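Local coordinates for protein Lys-gingipain catalytic subunit (Porphyromonas gingivalis, PDB 6I9A) that cleaves proteins after lysine as a cysteine endopeptidase, and may act as a virulence factor in periodontal disease, at residues Lys65-Gly70 with Pro114-Phe119; Lys38-Asp43 with Pro77-Leu82; Glu49-Thr54 with Lys60-Lys65; Ser90-Lys95 with Asp102-Ala107. All coordinates share one frame; numbering follows the deposited sequence. Where two conformers were deposited one is given.

Interaction 1. Residues Lys65-Gly70 with Pro114-Phe119. With CA (calcium ion), chain G.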
loop_
_atom_site.group_PDB
_atom_site.type_symbol
_atom_site.label_atom_id
_atom_site.label_comp_id
_atom_site.label_asym_id
_atom_site.label_seq_id
_atom_site.Cartn_x
_atom_site.Cartn_y
_atom_site.Cartn_z
ATOM N N LYS A 65 12.664 -11.699 15.422
ATOM C CA LYS A 65 12.479 -13.063 15.912
ATOM C C LYS A 65 11.163 -13.635 15.372
ATOM O O LYS A 65 11.126 -14.787 14.947
ATOM C CB LYS A 65 12.538 -13.071 17.433
ATOM C CG LYS A 65 12.311 -14.449 18.036
ATOM C CD LYS A 65 12.414 -14.416 19.566
ATOM C CE LYS A 65 12.708 -15.782 20.172
ATOM N NZ LYS A 65 11.782 -16.844 19.712
ATOM N N LYS A 66 10.098 -12.827 15.338
ATOM C CA LYS A 66 8.852 -13.303 14.758
ATOM C C LYS A 66 9.027 -13.698 13.295
ATOM O O LYS A 66 8.488 -14.705 12.859
ATOM C CB LYS A 66 7.758 -12.239 14.833
ATOM C CG LYS A 66 7.091 -12.109 16.180
ATOM C CD LYS A 66 6.191 -13.339 16.417
ATOM C CE LYS A 66 5.481 -13.316 17.745
ATOM N NZ LYS A 66 4.416 -14.373 17.730
ATOM N N TYR A 67 9.759 -12.872 12.503
ATOM C CA TYR A 67 9.960 -13.234 11.109
ATOM C C TYR A 67 10.759 -14.545 11.022
ATOM O O TYR A 67 10.389 -15.438 10.255
ATOM C CB TYR A 67 10.718 -12.090 10.394
ATOM C CG TYR A 67 10.979 -12.504 8.976
ATOM C CD1 TYR A 67 12.181 -13.101 8.620
ATOM C CD2 TYR A 67 9.979 -12.393 7.990
ATOM C CE1 TYR A 67 12.374 -13.638 7.354
ATOM C CE2 TYR A 67 10.157 -12.938 6.719
ATOM C CZ TYR A 67 11.364 -13.541 6.399
ATOM O OH TYR A 67 11.577 -14.055 5.137
ATOM N N ASN A 68 11.904 -14.616 11.720
ATOM C CA ASN A 68 12.748 -15.804 11.605
ATOM C C ASN A 68 12.044 -17.066 12.076
ATOM O O ASN A 68 12.175 -18.106 11.436
ATOM C CB ASN A 68 14.026 -15.565 12.385
ATOM C CG ASN A 68 14.962 -14.593 11.677
ATOM O OD1 ASN A 68 15.060 -14.572 10.451
ATOM N ND2 ASN A 68 15.705 -13.814 12.451
ATOM N N ASP A 69 11.277 -16.952 13.174
ATOM C CA ASP A 69 10.531 -18.112 13.668
ATOM C C ASP A 69 9.435 -18.493 12.679
ATOM O O ASP A 69 9.244 -19.674 12.387
ATOM C CB ASP A 69 9.902 -17.831 15.040
ATOM C CG ASP A 69 10.879 -17.763 16.198
ATOM O OD1 ASP A 69 12.047 -18.182 16.019
ATOM O OD2 ASP A 69 10.472 -17.290 17.290
ATOM N N GLY A 70 8.778 -17.499 12.085
ATOM C CA GLY A 70 7.735 -17.830 11.127
ATOM C C GLY A 70 8.309 -18.487 9.882
ATOM O O GLY A 70 7.781 -19.490 9.361
ATOM N N PRO A 114 13.929 -5.408 2.391
ATOM C CA PRO A 114 13.002 -5.914 3.416
ATOM C C PRO A 114 12.620 -7.365 3.235
ATOM O O PRO A 114 12.506 -7.860 2.095
ATOM C CB PRO A 114 11.738 -5.052 3.221
ATOM C CG PRO A 114 12.256 -3.797 2.558
ATOM C CD PRO A 114 13.354 -4.275 1.639
ATOM N N GLU A 115 12.324 -8.027 4.361
ATOM C CA GLU A 115 11.730 -9.383 4.386
ATOM C C GLU A 115 10.224 -9.348 4.379
ATOM O O GLU A 115 9.627 -10.392 4.108
ATOM C CB GLU A 115 12.225 -10.132 5.646
ATOM C CG GLU A 115 13.493 -10.955 5.369
ATOM C CD GLU A 115 14.622 -10.139 4.780
ATOM O OE1 GLU A 115 14.837 -10.251 3.551
ATOM O OE2 GLU A 115 15.282 -9.372 5.522
ATOM N N MET A 116 9.615 -8.194 4.732
ATOM C CA MET A 116 8.188 -8.035 4.860
ATOM C C MET A 116 7.768 -6.719 4.236
ATOM O O MET A 116 8.523 -5.738 4.352
ATOM C CB MET A 116 7.780 -8.013 6.343
ATOM C CG MET A 116 7.999 -9.358 7.052
ATOM S SD MET A 116 7.973 -9.220 8.865
ATOM C CE MET A 116 9.617 -8.494 9.146
ATOM N N TYR A 117 6.556 -6.642 3.707
ATOM C CA TYR A 117 5.980 -5.369 3.277
ATOM C C TYR A 117 5.533 -4.598 4.488
ATOM O O TYR A 117 4.632 -5.055 5.219
ATOM C CB TYR A 117 4.765 -5.635 2.398
ATOM C CG TYR A 117 5.022 -5.975 0.948
ATOM C CD1 TYR A 117 6.176 -5.526 0.284
ATOM C CD2 TYR A 117 4.057 -6.630 0.188
ATOM C CE1 TYR A 117 6.350 -5.751 -1.081
ATOM C CE2 TYR A 117 4.226 -6.869 -1.174
ATOM C CZ TYR A 117 5.371 -6.407 -1.804
ATOM O OH TYR A 117 5.570 -6.629 -3.150
ATOM N N THR A 118 6.168 -3.468 4.763
ATOM C CA THR A 118 5.961 -2.704 5.966
ATOM C C THR A 118 5.250 -1.423 5.692
ATOM O O THR A 118 5.588 -0.688 4.745
ATOM C CB THR A 118 7.349 -2.443 6.599
ATOM O OG1 THR A 118 7.940 -3.732 6.876
ATOM C CG2 THR A 118 7.285 -1.664 7.889
ATOM N N PHE A 119 4.302 -1.079 6.556
ATOM C CA PHE A 119 3.596 0.195 6.466
ATOM C C PHE A 119 3.330 0.666 7.865
ATOM O O PHE A 119 3.304 -0.126 8.814
ATOM C CB PHE A 119 2.317 0.089 5.624
ATOM C CG PHE A 119 1.329 -0.948 6.137
ATOM C CD1 PHE A 119 0.359 -0.598 7.072
ATOM C CD2 PHE A 119 1.324 -2.255 5.620
ATOM C CE1 PHE A 119 -0.591 -1.516 7.479
ATOM C CE2 PHE A 119 0.391 -3.173 6.074
ATOM C CZ PHE A 119 -0.566 -2.797 6.980
HETATM CA CA CA G . 16.761 -8.715 3.604
HETATM O O HOH W 1 16.893 -9.692 1.429
HETATM O O HOH W 2 17.656 -7.341 5.394
#
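The aliphatic part of Glu115 lies over one face of the Tyr67 ring, and Met116 passes the same ring obliquely. Tyr67 points from helix 56-72 toward the loop that leads into strand 117-121; with CG anti to the backbone N (chi1 177°), its ring stands out from the helix far enough to meet both residues. Glu115 CB makes a CH-pi contact, 3.7 Å from the centroid of the Tyr67 ring and displaced toward its rim. Glu115 CG is 3.5 Å from Tyr67 CZ. Glu115 crosses the tyrosine at about a right angle, its carboxylate plane 62° from the ring plane, and the bend at chi2 (55°) carries the acid away from the helix. Met116 runs past Tyr67 in the opposite direction, its CG 3.7 Å from Tyr67 CD2; SD, 5.1 Å from the ring centroid, adds an oblique Met-aromatic contact.

Both Glu115 oxygens bind one calcium ion, OE1 and OE2 each 2.5 Å from it. Asp109, Asp111 and the backbone oxygen of Phe113 complete the site with two waters, while Val108 N also bonds Glu115 OE2. Glutamate suits this place because its two ends do different work: the apolar methylenes rest on an aromatic face while the carboxylate serves as a bidentate ligand. Calcium and Val108 N thus fix the carboxylate, and the ring packs against the methylenes behind it.

Interaction 2. Residues Lys38-Asp43 with Pro77-Leu82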
loop_
_atom_site.group_PDB
_atom_site.type_symbol
_atom_site.label_atom_id
_atom_site.label_comp_id
_atom_site.label_asym_id
_atom_site.label_seq_id
_atom_site.Cartn_x
_atom_site.Cartn_y
_atom_site.Cartn_z
ATOM N N LYS A 38 -11.170 -11.032 5.537
ATOM C CA LYS A 38 -10.750 -11.154 4.149
ATOM C C LYS A 38 -9.584 -12.151 3.980
ATOM O O LYS A 38 -9.083 -12.320 2.872
ATOM C CB LYS A 38 -10.408 -9.788 3.539
ATOM C CG LYS A 38 -9.078 -9.199 4.057
ATOM C CD LYS A 38 -8.964 -7.677 3.833
ATOM C CE LYS A 38 -9.117 -7.240 2.381
ATOM N NZ LYS A 38 -7.999 -7.719 1.496
ATOM N N GLY A 39 -9.210 -12.848 5.043
ATOM C CA GLY A 39 -8.260 -13.945 4.916
ATOM C C GLY A 39 -6.851 -13.704 5.382
ATOM O O GLY A 39 -5.928 -14.458 5.030
ATOM N N PHE A 40 -6.634 -12.654 6.229
ATOM C CA PHE A 40 -5.288 -12.437 6.778
ATOM C C PHE A 40 -5.182 -13.168 8.097
ATOM O O PHE A 40 -5.996 -12.943 9.012
ATOM C CB PHE A 40 -5.011 -10.965 7.018
ATOM C CG PHE A 40 -4.792 -10.065 5.823
ATOM C CD1 PHE A 40 -5.353 -10.348 4.584
ATOM C CD2 PHE A 40 -4.051 -8.896 5.953
ATOM C CE1 PHE A 40 -5.129 -9.489 3.477
ATOM C CE2 PHE A 40 -3.913 -8.002 4.864
ATOM C CZ PHE A 40 -4.392 -8.342 3.642
ATOM N N TYR A 41 -4.157 -14.008 8.232
ATOM C CA TYR A 41 -3.781 -14.595 9.539
ATOM C C TYR A 41 -2.981 -13.547 10.270
ATOM O O TYR A 41 -1.864 -13.202 9.853
ATOM C CB TYR A 41 -2.963 -15.858 9.302
ATOM C CG TYR A 41 -3.838 -17.030 8.908
ATOM C CD1 TYR A 41 -4.541 -17.752 9.865
ATOM C CD2 TYR A 41 -4.011 -17.375 7.576
ATOM C CE1 TYR A 41 -5.358 -18.824 9.506
ATOM C CE2 TYR A 41 -4.804 -18.458 7.200
ATOM C CZ TYR A 41 -5.496 -19.170 8.172
ATOM O OH TYR A 41 -6.298 -20.197 7.787
ATOM N N LEU A 42 -3.545 -13.009 11.342
ATOM C CA LEU A 42 -2.970 -11.900 12.087
ATOM C C LEU A 42 -2.257 -12.348 13.326
ATOM O O LEU A 42 -2.782 -13.192 14.058
ATOM C CB LEU A 42 -4.115 -10.993 12.530
ATOM C CG LEU A 42 -4.922 -10.355 11.363
ATOM C CD1 LEU A 42 -6.168 -9.683 11.918
ATOM C CD2 LEU A 42 -4.086 -9.338 10.570
ATOM N N ASP A 43 -1.096 -11.775 13.602
ATOM C CA ASP A 43 -0.360 -12.004 14.841
ATOM C C ASP A 43 -0.197 -10.609 15.420
ATOM O O ASP A 43 0.572 -9.785 14.903
ATOM C CB ASP A 43 0.973 -12.686 14.538
ATOM C CG ASP A 43 1.732 -13.162 15.754
ATOM O OD1 ASP A 43 1.150 -13.157 16.875
ATOM O OD2 ASP A 43 2.912 -13.522 15.587
ATOM N N PRO A 77 5.652 -14.017 8.060
ATOM C CA PRO A 77 4.763 -12.866 7.802
ATOM C C PRO A 77 5.046 -12.306 6.408
ATOM O O PRO A 77 6.202 -12.216 5.995
ATOM C CB PRO A 77 5.138 -11.867 8.896
ATOM C CG PRO A 77 5.932 -12.665 9.952
ATOM C CD PRO A 77 6.581 -13.758 9.184
ATOM N N VAL A 78 3.970 -11.904 5.707
ATOM C CA VAL A 78 4.036 -11.170 4.444
ATOM C C VAL A 78 4.115 -9.659 4.752
ATOM O O VAL A 78 4.922 -8.951 4.164
ATOM C CB VAL A 78 2.769 -11.518 3.603
ATOM C CG1 VAL A 78 2.720 -10.627 2.353
ATOM C CG2 VAL A 78 2.791 -13.033 3.225
ATOM N N PHE A 79 3.208 -9.199 5.599
ATOM C CA PHE A 79 3.114 -7.812 5.992
ATOM C C PHE A 79 3.538 -7.584 7.413
ATOM O O PHE A 79 3.298 -8.419 8.298
ATOM C CB PHE A 79 1.664 -7.299 5.907
ATOM C CG PHE A 79 1.119 -7.226 4.495
ATOM C CD1 PHE A 79 1.451 -6.159 3.652
ATOM C CD2 PHE A 79 0.271 -8.224 4.002
ATOM C CE1 PHE A 79 0.941 -6.112 2.341
ATOM C CE2 PHE A 79 -0.232 -8.163 2.711
ATOM C CZ PHE A 79 0.151 -7.137 1.881
ATOM N N LEU A 80 4.094 -6.400 7.644
ATOM C CA LEU A 80 4.382 -5.832 8.950
ATOM C C LEU A 80 3.635 -4.515 9.052
ATOM O O LEU A 80 3.957 -3.580 8.350
ATOM C CB LEU A 80 5.902 -5.653 9.147
ATOM C CG LEU A 80 6.302 -4.888 10.402
ATOM C CD1 LEU A 80 5.906 -5.650 11.689
ATOM C CD2 LEU A 80 7.814 -4.622 10.404
ATOM N N ALA A 81 2.638 -4.457 9.960
ATOM C CA ALA A 81 1.860 -3.254 10.203
ATOM C C ALA A 81 2.311 -2.605 11.499
ATOM O O ALA A 81 2.220 -3.209 12.567
ATOM C CB ALA A 81 0.386 -3.596 10.295
ATOM N N LEU A 82 2.858 -1.402 11.418
ATOM C CA LEU A 82 3.271 -0.611 12.574
ATOM C C LEU A 82 2.173 0.376 12.842
ATOM O O LEU A 82 1.767 1.125 11.943
ATOM C CB LEU A 82 4.608 0.116 12.279
ATOM C CG LEU A 82 5.737 -0.773 11.801
ATOM C CD1 LEU A 82 6.958 0.092 11.428
ATOM C CD2 LEU A 82 6.121 -1.798 12.904
#
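Phe40 and Phe79 share nearly the same first torsion, chi1 -72° and -67°, which sets CG of each beside its own backbone N and sends the two rings toward one another. Their second torsions differ, yet the ring planes end only 5° apart. The rings are nevertheless slid well past each other: the centroids of Phe40 and Phe79 are 5.8 Å apart, and the nearest atoms, Phe40 CZ and Phe79 CE2, are separated by 4.3 Å. The rings therefore barely overlap, and each approaches the other obliquely.

Strands 40-46 and 79-83 are not neighbours. Strand 14-20 runs between them in the four-stranded parallel sheet, and helix 56-72 lies on the chain path from one to the other, making a beta-alpha-beta crossover that skips a strand. The two phenylalanines meet above this middle strand, where both rings touch Met16, and Ser364 also packs on both. Phe79 goes on to touch Phe119 of the far strand, extending the apolar layer across the sheet. Just before Phe40, Gly39 is the C-prime residue of a Schellman motif that ends helix 25-37. Its positive phi turns the chain out of the helix, and Phe40 N closes the motif on Lys35 O. Phenylalanine suits both positions, being long enough to reach over a strand and without a polar atom to bury. The attraction is dispersive, with little stacking.

Interaction 3. Residues Glu49-Thr54 with Lys60-Lys65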
loop_
_atom_site.group_PDB
_atom_site.type_symbol
_atom_site.label_atom_id
_atom_site.label_comp_id
_atom_site.label_asym_id
_atom_site.label_seq_id
_atom_site.Cartn_x
_atom_site.Cartn_y
_atom_site.Cartn_z
ATOM N N GLU A 49 3.516 -5.312 26.041
ATOM C CA GLU A 49 3.941 -6.708 26.267
ATOM C C GLU A 49 5.413 -6.794 26.601
ATOM O O GLU A 49 6.237 -6.045 26.066
ATOM C CB GLU A 49 3.633 -7.542 25.026
ATOM C CG GLU A 49 2.146 -7.635 24.774
ATOM C CD GLU A 49 1.827 -8.243 23.432
ATOM O OE1 GLU A 49 2.618 -9.072 22.925
ATOM O OE2 GLU A 49 0.765 -7.890 22.899
ATOM N N ALA A 50 5.761 -7.774 27.470
ATOM C CA ALA A 50 7.148 -8.030 27.859
ATOM C C ALA A 50 8.045 -8.253 26.643
ATOM O O ALA A 50 9.127 -7.648 26.548
ATOM C CB ALA A 50 7.226 -9.264 28.788
ATOM N N GLU A 51 7.618 -9.131 25.745
ATOM C CA GLU A 51 8.452 -9.559 24.638
ATOM C C GLU A 51 8.651 -8.449 23.609
ATOM O O GLU A 51 9.638 -8.488 22.874
ATOM C CB GLU A 51 7.877 -10.799 23.961
ATOM C CG GLU A 51 8.126 -12.095 24.740
ATOM C CD GLU A 51 7.473 -13.326 24.131
ATOM O OE1 GLU A 51 7.367 -14.357 24.836
ATOM O OE2 GLU A 51 7.071 -13.265 22.948
ATOM N N VAL A 52 7.739 -7.466 23.535
ATOM C CA VAL A 52 7.837 -6.369 22.568
ATOM C C VAL A 52 8.655 -5.242 23.141
ATOM O O VAL A 52 9.518 -4.667 22.452
ATOM C CB VAL A 52 6.418 -5.864 22.199
ATOM C CG1 VAL A 52 6.481 -4.696 21.207
ATOM C CG2 VAL A 52 5.568 -6.977 21.596
ATOM N N GLY A 53 8.376 -4.882 24.375
ATOM C CA GLY A 53 9.045 -3.755 25.000
ATOM C C GLY A 53 8.582 -2.439 24.406
ATOM O O GLY A 53 7.575 -2.376 23.671
ATOM N N THR A 54 9.337 -1.380 24.693
ATOM C CA THR A 54 8.941 -0.030 24.298
ATOM C C THR A 54 10.030 0.728 23.536
ATOM O O THR A 54 9.823 1.886 23.176
ATOM C CB THR A 54 8.553 0.781 25.581
ATOM O OG1 THR A 54 9.660 0.731 26.487
ATOM C CG2 THR A 54 7.311 0.237 26.240
ATOM N N LYS A 60 12.423 -3.930 17.447
ATOM C CA LYS A 60 13.093 -4.528 16.303
ATOM C C LYS A 60 13.465 -6.005 16.594
ATOM O O LYS A 60 13.260 -6.896 15.744
ATOM C CB LYS A 60 14.330 -3.693 15.941
ATOM C CG LYS A 60 15.107 -4.222 14.732
ATOM C CD LYS A 60 16.142 -3.133 14.217
ATOM C CE LYS A 60 17.197 -2.757 15.183
ATOM N NZ LYS A 60 18.180 -1.904 14.466
ATOM N N ALA A 61 14.029 -6.282 17.803
ATOM C CA ALA A 61 14.416 -7.657 18.091
ATOM C C ALA A 61 13.178 -8.569 18.084
ATOM O O ALA A 61 13.264 -9.698 17.598
ATOM C CB ALA A 61 15.128 -7.730 19.435
ATOM N N PHE A 62 12.051 -8.083 18.615
ATOM C CA PHE A 62 10.791 -8.827 18.634
ATOM C C PHE A 62 10.348 -9.166 17.214
ATOM O O PHE A 62 10.004 -10.305 16.902
ATOM C CB PHE A 62 9.735 -8.000 19.371
ATOM C CG PHE A 62 8.363 -8.651 19.319
ATOM C CD1 PHE A 62 8.067 -9.752 20.115
ATOM C CD2 PHE A 62 7.407 -8.240 18.381
ATOM C CE1 PHE A 62 6.798 -10.350 20.063
ATOM C CE2 PHE A 62 6.171 -8.873 18.292
ATOM C CZ PHE A 62 5.874 -9.914 19.139
ATOM N N ILE A 63 10.356 -8.146 16.342
ATOM C CA ILE A 63 9.889 -8.361 14.973
ATOM C C ILE A 63 10.784 -9.335 14.229
ATOM O O ILE A 63 10.316 -10.229 13.506
ATOM C CB ILE A 63 9.809 -7.009 14.250
ATOM C CG1 ILE A 63 8.654 -6.147 14.867
ATOM C CG2 ILE A 63 9.633 -7.218 12.738
ATOM C CD1 ILE A 63 8.744 -4.675 14.414
ATOM N N HIS A 64 12.125 -9.145 14.384
ATOM C CA HIS A 64 13.062 -10.019 13.679
ATOM C C HIS A 64 12.877 -11.485 14.098
ATOM O O HIS A 64 12.926 -12.387 13.274
ATOM C CB HIS A 64 14.494 -9.556 13.894
ATOM C CG HIS A 64 14.843 -8.294 13.175
ATOM N ND1 HIS A 64 16.163 -7.927 13.024
ATOM C CD2 HIS A 64 14.058 -7.394 12.528
ATOM C CE1 HIS A 64 16.164 -6.781 12.340
ATOM N NE2 HIS A 64 14.914 -6.411 12.036
ATOM N N LYS A 65 12.664 -11.699 15.422
ATOM C CA LYS A 65 12.479 -13.063 15.912
ATOM C C LYS A 65 11.163 -13.635 15.372
ATOM O O LYS A 65 11.126 -14.787 14.947
ATOM C CB LYS A 65 12.538 -13.071 17.433
ATOM C CG LYS A 65 12.311 -14.449 18.036
ATOM C CD LYS A 65 12.414 -14.416 19.566
ATOM C CE LYS A 65 12.708 -15.782 20.172
ATOM N NZ LYS A 65 11.782 -16.844 19.712
#
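A CH-pi contact joins Val52 to Phe62: Val52 CG2 sits over the centre of the Phe62 ring, 3.7 Å from its centroid and only 4° off the ring normal. With CG2 anti to the carbonyl carbon, valine presents one methyl squarely to the face, and a compact beta-branched residue suits so close a seat. Phe62, its CG anti to the backbone N (chi1 175°), turns its ring from the helix toward the turn; His45 meets the same ring edge-to-face.

Van der Waals contacts come from Glu51. Its backbone O lies 3.4 Å from Phe62 CD1, approaching obliquely, and its CB is 4.0 Å from the same carbon. The glutamate chain then extends across the phenylalanine at about a right angle, carrying its carboxylate past the ring.

The structural setting is the connection from strand 40-46 to helix 56-72, the first half of a beta-alpha-beta crossover in the C25 peptidase domain, folded back on the helix it introduces.

Backbone hydrogen bonds shape the turn itself. Gly53 N bonds Glu49 O at 3.0 Å, while Val52 N makes a weaker bond to the same oxygen. Gly53, at phi 71°, redirects the chain, and Val52 O accepts a hydrogen bond from Ser58 OG near the start of the helix.

Interaction 4. Residues Ser90-Lys95 with Asp102-Ala107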
loop_
_atom_site.group_PDB
_atom_site.type_symbol
_atom_site.label_atom_id
_atom_site.label_comp_id
_atom_site.label_asym_id
_atom_site.label_seq_id
_atom_site.Cartn_x
_atom_site.Cartn_y
_atom_site.Cartn_z
ATOM N N SER A 90 9.588 4.193 17.376
ATOM C CA SER A 90 10.399 5.339 16.963
ATOM C C SER A 90 10.966 5.317 15.558
ATOM O O SER A 90 11.265 6.396 15.041
ATOM C CB SER A 90 11.577 5.535 17.916
ATOM O OG SER A 90 12.398 4.388 17.885
ATOM N N GLY A 91 11.171 4.157 14.982
ATOM C CA GLY A 91 12.058 4.054 13.822
ATOM C C GLY A 91 13.500 4.381 14.249
ATOM O O GLY A 91 13.808 4.465 15.454
ATOM N N GLU A 92 14.404 4.546 13.282
ATOM C CA GLU A 92 15.770 4.938 13.621
ATOM C C GLU A 92 16.291 5.748 12.456
ATOM O O GLU A 92 15.675 5.797 11.380
ATOM C CB GLU A 92 16.676 3.735 13.954
ATOM C CG GLU A 92 16.941 2.808 12.773
ATOM C CD GLU A 92 17.718 1.585 13.223
ATOM O OE1 GLU A 92 17.132 0.697 13.882
ATOM O OE2 GLU A 92 18.927 1.518 12.911
ATOM N N LYS A 93 17.459 6.342 12.637
ATOM C CA LYS A 93 18.072 7.183 11.608
ATOM C C LYS A 93 18.678 6.291 10.522
ATOM O O LYS A 93 19.434 5.366 10.831
ATOM C CB LYS A 93 19.149 8.039 12.309
ATOM C CG LYS A 93 19.745 9.163 11.496
ATOM C CD LYS A 93 20.665 10.036 12.348
ATOM C CE LYS A 93 21.840 10.556 11.563
ATOM N NZ LYS A 93 23.021 9.686 11.745
ATOM N N GLY A 94 18.368 6.559 9.264
ATOM C CA GLY A 94 18.971 5.802 8.172
ATOM C C GLY A 94 20.490 5.992 8.130
ATOM O O GLY A 94 20.983 7.081 8.435
ATOM N N LYS A 95 21.211 4.924 7.753
ATOM C CA LYS A 95 22.684 4.950 7.594
ATOM C C LYS A 95 23.033 5.886 6.443
ATOM O O LYS A 95 24.035 6.619 6.506
ATOM C CB LYS A 95 23.242 3.536 7.311
ATOM C CG LYS A 95 24.773 3.510 7.036
ATOM C CD LYS A 95 25.377 2.141 6.704
ATOM C CE LYS A 95 26.817 2.362 6.330
ATOM N NZ LYS A 95 27.566 1.091 6.287
ATOM N N ASP A 102 11.789 3.241 8.812
ATOM C CA ASP A 102 11.234 1.996 9.338
ATOM C C ASP A 102 11.900 0.787 8.676
ATOM O O ASP A 102 11.559 -0.354 8.996
ATOM C CB ASP A 102 9.711 1.908 9.101
ATOM C CG ASP A 102 8.912 2.795 10.013
ATOM O OD1 ASP A 102 9.426 3.126 11.098
ATOM O OD2 ASP A 102 7.747 3.158 9.638
ATOM N N LEU A 103 12.878 1.026 7.774
ATOM C CA LEU A 103 13.453 -0.100 7.032
ATOM C C LEU A 103 13.984 -1.188 7.941
ATOM O O LEU A 103 13.840 -2.389 7.598
ATOM C CB LEU A 103 14.618 0.409 6.154
ATOM C CG LEU A 103 15.325 -0.697 5.334
ATOM C CD1 LEU A 103 14.404 -1.397 4.354
ATOM C CD2 LEU A 103 16.529 -0.132 4.611
ATOM N N TYR A 104 14.645 -0.804 9.044
ATOM C CA TYR A 104 15.354 -1.829 9.828
ATOM C C TYR A 104 14.423 -2.663 10.715
ATOM O O TYR A 104 14.861 -3.702 11.203
ATOM C CB TYR A 104 16.502 -1.180 10.580
ATOM C CG TYR A 104 17.495 -0.678 9.547
ATOM C CD1 TYR A 104 17.647 0.689 9.305
ATOM C CD2 TYR A 104 18.184 -1.571 8.731
ATOM C CE1 TYR A 104 18.482 1.161 8.290
ATOM C CE2 TYR A 104 19.016 -1.120 7.715
ATOM C CZ TYR A 104 19.167 0.247 7.500
ATOM O OH TYR A 104 19.940 0.691 6.454
ATOM N N TYR A 105 13.155 -2.302 10.812
ATOM C CA TYR A 105 12.196 -3.254 11.390
ATOM C C TYR A 105 11.940 -4.404 10.411
ATOM O O TYR A 105 11.758 -5.548 10.835
ATOM C CB TYR A 105 10.852 -2.573 11.687
ATOM C CG TYR A 105 10.937 -1.523 12.787
ATOM C CD1 TYR A 105 11.482 -1.828 14.039
ATOM C CD2 TYR A 105 10.473 -0.226 12.572
ATOM C CE1 TYR A 105 11.569 -0.854 15.041
ATOM C CE2 TYR A 105 10.558 0.755 13.561
ATOM C CZ TYR A 105 11.104 0.434 14.801
ATOM O OH TYR A 105 11.216 1.394 15.777
ATOM N N SER A 106 11.922 -4.094 9.104
ATOM C CA SER A 106 11.591 -5.026 7.999
ATOM C C SER A 106 12.798 -5.787 7.469
ATOM O O SER A 106 12.616 -6.881 6.919
ATOM C CB SER A 106 10.923 -4.262 6.843
ATOM O OG SER A 106 11.780 -3.465 6.040
ATOM N N ALA A 107 13.984 -5.244 7.593
ATOM C CA ALA A 107 15.205 -5.802 7.024
ATOM C C ALA A 107 15.804 -6.678 8.080
ATOM O O ALA A 107 16.440 -6.193 9.013
ATOM C CB ALA A 107 16.144 -4.666 6.591
#
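At the base of the small antiparallel pair of strands 92-93 and 100-101, which leads into the short helix 103-106, Gly91 meets Tyr105. Gly91 N donates to Tyr105 OH across 2.9 Å, bent to 138° at the hydrogen. Tyr105 CE2 is 3.6 Å from Gly91 CA, so the end of the ring and the backbone lie close together. Glycine suits this spot because it adopts the positive phi (66°) easily and because a side-chain carbon here would come close to Asp102 OD1. That carboxylate oxygen lies in plane at the edge of the Tyr105 ring and is salt-bridged to Arg120. Ser90 OG donates to Gly91 O, 2.8 Å away, on a lone pair in the carbonyl plane.

Glu92 and Tyr104 cross at about a right angle, Glu92 OE1 3.9 Å from Tyr104 CB and OE2 3.9 Å from Tyr104 CD1. Chi1 of 66° holds Glu92 CG between its backbone N and carbonyl carbon, and the extended chain brings the acid across the CB end of the tyrosine. Lys60 pairs with Glu92 OE1, while Tyr104 OH bonds Glu355 and His351.

Glu92, Asp102 and Tyr104 thus find polar partners outside the contact, whereas Gly91 N holds Tyr105 OH across it; Lys60 and Arg120 probably stabilise the two carboxylates.

All four contacts belong to one region round the four-stranded parallel sheet. Helix 56-72 serves interactions 1 and 3, which share Lys65 and meet where Met116 CE packs on Ile63 CG2 at 3.8 Å. Interactions 1 and 2, centres about 10 Å apart, are joined by the salt bridge of Lys66 NZ to Asp43 OD2 at 2.8 Å. Interaction 4 meets interaction 3 through Lys60 NZ and Glu92 OE1, 2.9 Å apart, and interaction 1 through Glu115 N and Ser106 O, 2.8 Å apart. Interaction 1 alone supplies a calcium ligand. The nucleophile Cys249, the probable proton donor His216 and the KYT-36 pocket lie outside all these segments.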